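Local atomic coordinates of capsid polyprotein (Turkey astrovirus 2, PDB entry 3TS3), a protein that forms the globular projection (spike) domain of an avian astrovirus capsid, whose polyprotein probably self-assembles into an icosahedral T=3 immature shell. Residues 48-60 against 118-131. Numbering follows the deposited sequence.
Unlike the reference sequence in segment 48-60: I54 (reference Thr).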
loop_
_atom_site.group_PDB
_atom_site.type_symbol
_atom_site.label_atom_id
_atom_site.label_comp_id
_atom_site.label_asym_id
_atom_site.label_seq_id
_atom_site.Cartn_x
_atom_site.Cartn_y
_atom_site.Cartn_z
ATOM N N TYR C 48 19.582 6.945 9.568
ATOM C CA TYR C 48 20.536 6.871 10.659
ATOM C C TYR C 48 21.184 5.490 10.662
ATOM O O TYR C 48 20.504 4.478 10.659
ATOM C CB TYR C 48 19.825 7.140 11.989
ATOM C CG TYR C 48 20.712 7.011 13.193
ATOM C CD1 TYR C 48 21.590 8.021 13.546
ATOM C CD2 TYR C 48 20.668 5.877 13.980
ATOM C CE1 TYR C 48 22.400 7.898 14.642
ATOM C CE2 TYR C 48 21.478 5.749 15.077
ATOM C CZ TYR C 48 22.334 6.761 15.406
ATOM O OH TYR C 48 23.138 6.634 16.505
ATOM N N ASN C 49 22.508 5.474 10.653
ATOM C CA ASN C 49 23.268 4.236 10.586
ATOM C C ASN C 49 24.100 3.943 11.844
ATOM O O ASN C 49 25.170 4.501 12.046
ATOM C CB ASN C 49 24.172 4.309 9.349
ATOM C CG ASN C 49 25.086 3.119 9.192
ATOM O OD1 ASN C 49 26.215 3.268 8.740
ATOM N ND2 ASN C 49 24.598 1.932 9.529
ATOM N N ASN C 50 23.555 3.093 12.703
ATOM C CA ASN C 50 24.285 2.505 13.813
ATOM C C ASN C 50 23.582 1.253 14.330
ATOM O O ASN C 50 22.376 1.228 14.438
ATOM C CB ASN C 50 24.478 3.516 14.941
ATOM C CG ASN C 50 25.507 3.061 15.952
ATOM O OD1 ASN C 50 26.557 2.561 15.592
ATOM N ND2 ASN C 50 25.204 3.248 17.221
ATOM N N GLN C 51 24.341 0.229 14.685
ATOM C CA GLN C 51 23.725 -0.959 15.246
ATOM C C GLN C 51 23.174 -0.686 16.642
ATOM O O GLN C 51 23.883 -0.197 17.511
ATOM C CB GLN C 51 24.760 -2.077 15.337
ATOM C CG GLN C 51 24.314 -3.280 16.137
ATOM C CD GLN C 51 23.315 -4.131 15.405
ATOM O OE1 GLN C 51 23.143 -4.008 14.199
ATOM N NE2 GLN C 51 22.659 -5.021 16.134
ATOM N N ILE C 52 21.910 -1.033 16.844
ATOM C CA ILE C 52 21.282 -0.986 18.146
ATOM C C ILE C 52 20.764 -2.386 18.439
ATOM O O ILE C 52 19.995 -2.936 17.667
ATOM C CB ILE C 52 20.122 0.036 18.195
ATOM C CG1 ILE C 52 20.605 1.422 17.759
ATOM C CG2 ILE C 52 19.527 0.109 19.590
ATOM C CD1 ILE C 52 19.497 2.455 17.674
ATOM N N THR C 53 21.226 -2.974 19.536
ATOM C CA THR C 53 21.005 -4.469 19.724
ATOM C C THR C 53 19.722 -4.803 20.471
ATOM O O THR C 53 19.113 -5.818 20.157
ATOM C CB THR C 53 22.147 -5.083 20.554
ATOM O OG1 THR C 53 22.340 -4.307 21.744
ATOM C CG2 THR C 53 23.440 -5.141 19.740
ATOM N N ILE C 54 19.286 -3.929 21.366
ATOM C CA ILE C 54 18.023 -4.158 22.053
ATOM C C ILE C 54 17.189 -2.891 21.993
ATOM O O ILE C 54 16.902 -2.269 23.000
ATOM C CB ILE C 54 18.259 -4.565 23.520
ATOM C CG1 ILE C 54 19.322 -5.660 23.588
ATOM C CG2 ILE C 54 16.966 -5.047 24.166
ATOM C CD1 ILE C 54 19.667 -6.053 24.979
ATOM N N PRO C 55 16.796 -2.523 20.786
ATOM C CA PRO C 55 15.962 -1.337 20.598
ATOM C C PRO C 55 14.538 -1.523 21.129
ATOM O O PRO C 55 14.005 -2.623 21.100
ATOM C CB PRO C 55 15.944 -1.169 19.075
ATOM C CG PRO C 55 16.117 -2.554 18.555
ATOM C CD PRO C 55 17.094 -3.196 19.511
ATOM N N SER C 56 13.944 -0.438 21.608
ATOM C CA SER C 56 12.567 -0.451 22.076
ATOM C C SER C 56 11.907 0.892 21.848
ATOM O O SER C 56 12.581 1.896 21.682
ATOM C CB SER C 56 12.497 -0.781 23.568
ATOM O OG SER C 56 12.856 0.344 24.348
ATOM N N ILE C 57 10.581 0.890 21.868
ATOM C CA ILE C 57 9.815 2.116 21.855
ATOM C C ILE C 57 9.065 2.162 23.188
ATOM O O ILE C 57 8.334 1.248 23.517
ATOM C CB ILE C 57 8.798 2.126 20.704
ATOM C CG1 ILE C 57 9.512 2.136 19.344
ATOM C CG2 ILE C 57 7.873 3.333 20.825
ATOM C CD1 ILE C 57 10.444 3.307 19.129
ATOM N N GLY C 58 9.262 3.230 23.947
ATOM C CA GLY C 58 8.623 3.366 25.238
ATOM C C GLY C 58 7.330 4.154 25.235
ATOM O O GLY C 58 7.169 5.098 24.475
ATOM N N TYR C 59 6.414 3.764 26.110
ATOM C CA TYR C 59 5.158 4.476 26.247
ATOM C C TYR C 59 4.645 4.464 27.682
ATOM O O TYR C 59 5.114 3.687 28.502
ATOM C CB TYR C 59 4.107 3.957 25.262
ATOM C CG TYR C 59 3.697 2.507 25.416
ATOM C CD1 TYR C 59 2.554 2.168 26.112
ATOM C CD2 TYR C 59 4.431 1.488 24.838
ATOM C CE1 TYR C 59 2.155 0.861 26.234
ATOM C CE2 TYR C 59 4.041 0.173 24.955
ATOM C CZ TYR C 59 2.902 -0.136 25.657
ATOM O OH TYR C 59 2.504 -1.446 25.786
ATOM N N ARG C 60 3.686 5.337 27.973
ATOM C CA ARG C 60 3.141 5.464 29.323
ATOM C C ARG C 60 1.967 4.526 29.574
ATOM O O ARG C 60 1.105 4.341 28.723
ATOM C CB ARG C 60 2.728 6.911 29.602
ATOM C CG ARG C 60 2.024 7.112 30.929
ATOM C CD ARG C 60 1.554 8.558 31.096
ATOM N NE ARG C 60 2.636 9.502 30.843
ATOM C CZ ARG C 60 3.335 10.117 31.788
ATOM N NH1 ARG C 60 3.064 9.901 33.065
ATOM N NH2 ARG C 60 4.305 10.958 31.454
ATOM N N GLN C 118 -0.931 5.158 22.219
ATOM C CA GLN C 118 -0.239 5.297 23.491
ATOM C C GLN C 118 0.499 6.628 23.537
ATOM O O GLN C 118 0.596 7.321 22.539
ATOM C CB GLN C 118 0.729 4.137 23.736
ATOM C CG GLN C 118 0.097 2.761 23.621
ATOM C CD GLN C 118 -0.839 2.422 24.768
ATOM O OE1 GLN C 118 -0.861 3.091 25.788
ATOM N NE2 GLN C 118 -1.603 1.362 24.602
ATOM N N LYS C 119 0.992 6.984 24.718
ATOM C CA LYS C 119 1.691 8.238 24.898
ATOM C C LYS C 119 3.168 7.947 24.931
ATOM O O LYS C 119 3.632 7.176 25.745
ATOM C CB LYS C 119 1.274 8.902 26.211
ATOM C CG LYS C 119 -0.165 9.376 26.230
ATOM C CD LYS C 119 -0.556 9.951 27.575
ATOM C CE LYS C 119 -1.951 10.542 27.534
ATOM N NZ LYS C 119 -2.223 11.397 28.714
ATOM N N TYR C 120 3.910 8.586 24.041
ATOM C CA TYR C 120 5.330 8.319 23.941
ATOM C C TYR C 120 6.049 8.633 25.253
ATOM O O TYR C 120 5.782 9.636 25.893
ATOM C CB TYR C 120 5.933 9.122 22.789
ATOM C CG TYR C 120 7.435 9.077 22.746
ATOM C CD1 TYR C 120 8.107 7.899 22.470
ATOM C CD2 TYR C 120 8.180 10.212 22.988
ATOM C CE1 TYR C 120 9.469 7.855 22.433
ATOM C CE2 TYR C 120 9.549 10.178 22.959
ATOM C CZ TYR C 120 10.190 8.995 22.677
ATOM O OH TYR C 120 11.555 8.948 22.643
ATOM N N TYR C 121 6.941 7.738 25.660
ATOM C CA TYR C 121 7.714 7.925 26.874
ATOM C C TYR C 121 9.201 7.721 26.582
ATOM O O TYR C 121 9.641 6.610 26.334
ATOM C CB TYR C 121 7.238 6.913 27.915
ATOM C CG TYR C 121 7.752 7.143 29.323
ATOM C CD1 TYR C 121 7.352 8.245 30.061
ATOM C CD2 TYR C 121 8.605 6.234 29.920
ATOM C CE1 TYR C 121 7.813 8.442 31.353
ATOM C CE2 TYR C 121 9.068 6.419 31.200
ATOM C CZ TYR C 121 8.675 7.519 31.913
ATOM O OH TYR C 121 9.147 7.691 33.194
ATOM N N PRO C 122 9.985 8.787 26.662
ATOM C CA PRO C 122 11.415 8.713 26.358
ATOM C C PRO C 122 12.183 7.762 27.272
ATOM O O PRO C 122 13.106 7.111 26.815
ATOM C CB PRO C 122 11.895 10.146 26.583
ATOM C CG PRO C 122 10.700 10.973 26.414
ATOM C CD PRO C 122 9.527 10.173 26.838
ATOM N N GLY C 123 11.779 7.679 28.532
ATOM C CA GLY C 123 12.529 6.955 29.539
ATOM C C GLY C 123 12.721 5.481 29.270
ATOM O O GLY C 123 13.773 4.929 29.553
ATOM N N THR C 124 11.696 4.853 28.717
ATOM C CA THR C 124 11.751 3.435 28.401
ATOM C C THR C 124 12.017 3.175 26.918
ATOM O O THR C 124 11.925 2.051 26.464
ATOM C CB THR C 124 10.487 2.719 28.852
ATOM O OG1 THR C 124 9.351 3.450 28.397
ATOM C CG2 THR C 124 10.444 2.645 30.373
ATOM N N THR C 125 12.356 4.226 26.179
ATOM C CA THR C 125 12.673 4.097 24.767
ATOM C C THR C 125 14.170 3.861 24.686
ATOM O O THR C 125 14.962 4.756 24.900
ATOM C CB THR C 125 12.313 5.383 24.010
ATOM O OG1 THR C 125 10.893 5.541 23.990
ATOM C CG2 THR C 125 12.832 5.333 22.581
ATOM N N ASN C 126 14.542 2.618 24.434
ATOM C CA ASN C 126 15.945 2.260 24.406
ATOM C C ASN C 126 16.567 2.358 23.011
ATOM O O ASN C 126 16.660 1.385 22.277
ATOM C CB ASN C 126 16.125 0.912 25.091
ATOM C CG ASN C 126 15.873 1.011 26.590
ATOM O OD1 ASN C 126 15.100 0.249 27.167
ATOM N ND2 ASN C 126 16.521 1.976 27.222
ATOM N N LEU C 127 16.995 3.569 22.679
ATOM C CA LEU C 127 17.596 3.900 21.398
ATOM C C LEU C 127 18.777 4.822 21.626
ATOM O O LEU C 127 18.852 5.481 22.646
ATOM C CB LEU C 127 16.588 4.606 20.489
ATOM C CG LEU C 127 15.312 3.845 20.122
ATOM C CD1 LEU C 127 14.408 4.735 19.282
ATOM C CD2 LEU C 127 15.655 2.570 19.364
ATOM N N ASP C 128 19.643 4.922 20.630
ATOM C CA ASP C 128 20.824 5.752 20.728
ATOM C C ASP C 128 20.409 7.182 21.000
ATOM O O ASP C 128 19.355 7.610 20.570
ATOM C CB ASP C 128 21.551 5.789 19.391
ATOM C CG ASP C 128 22.292 4.521 19.077
ATOM O OD1 ASP C 128 22.873 4.479 17.987
ATOM O OD2 ASP C 128 22.326 3.599 19.910
ATOM N N GLU C 129 21.276 7.923 21.676
ATOM C CA GLU C 129 20.990 9.308 22.002
ATOM C C GLU C 129 20.765 10.095 20.721
ATOM O O GLU C 129 19.829 10.860 20.618
ATOM C CB GLU C 129 22.209 9.927 22.702
ATOM C CG GLU C 129 22.567 9.367 24.060
ATOM C CD GLU C 129 23.790 10.051 24.669
ATOM O OE1 GLU C 129 24.863 10.042 24.044
ATOM O OE2 GLU C 129 23.673 10.595 25.775
ATOM N N GLN C 130 21.625 9.890 19.735
ATOM C CA GLN C 130 21.531 10.621 18.484
ATOM C C GLN C 130 20.225 10.323 17.756
ATOM O O GLN C 130 19.633 11.195 17.147
ATOM C CB GLN C 130 22.718 10.283 17.580
ATOM C CG GLN C 130 22.832 11.141 16.338
ATOM C CD GLN C 130 23.538 12.453 16.604
ATOM O OE1 GLN C 130 22.942 13.403 17.099
ATOM N NE2 GLN C 130 24.822 12.504 16.279
ATOM N N LEU C 131 19.790 9.076 17.817
ATOM C CA LEU C 131 18.568 8.700 17.138
ATOM C C LEU C 131 17.363 9.344 17.817
ATOM O O LEU C 131 16.459 9.809 17.157
ATOM C CB LEU C 131 18.436 7.178 17.079
ATOM C CG LEU C 131 17.249 6.602 16.312
ATOM C CD1 LEU C 131 17.144 7.205 14.917
ATOM C CD2 LEU C 131 17.379 5.094 16.243
HETATM O O HOH W 1 23.814 1.351 19.863
HETATM O O HOH W 2 4.218 9.765 28.368
#
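Y48 and D128 anchor one end: Y48 OH donates to D128 OD1 at 2.6 Å, on the carboxylate's anti lone pair and in the plane of the ring. N50 ND2 reaches the same oxygen from the syn side, 2.7 Å from D128 OD1 and nearly straight (175°), probably favouring the ionised acid. Y48 CG, anti to the backbone N (chi1 177°), turns the ring toward the first turn of helix 129-135, where L131 CB lies over one face, 4.2 Å from the centroid, a CH-pi contact.

At the other end, R60 N donates to K119 O (2.9 Å) and Y121 N to G58 O (2.9 Å), bridging Y59 with Y120. Y59 CD1 rests against Q118 CG at 3.5 Å, ring and amide planes 40° apart. R60 CB packs beside K119 CB; its guanidinium lies obliquely by the Y121 ring, with a water shared with Y120 O and a salt bridge to E139.

Between these ends, S56 OG accepts from N126 N (2.8 Å) and donates to T124 O (2.9 Å), while G58 N donates to T125 OG1, which donates to Y121 O. Strand 56-59, paired antiparallel with 67-70, is thus bridged on its other edge by irregular, antiparallel 118-131, in the largely antiparallel beta fold of the astrovirus spike.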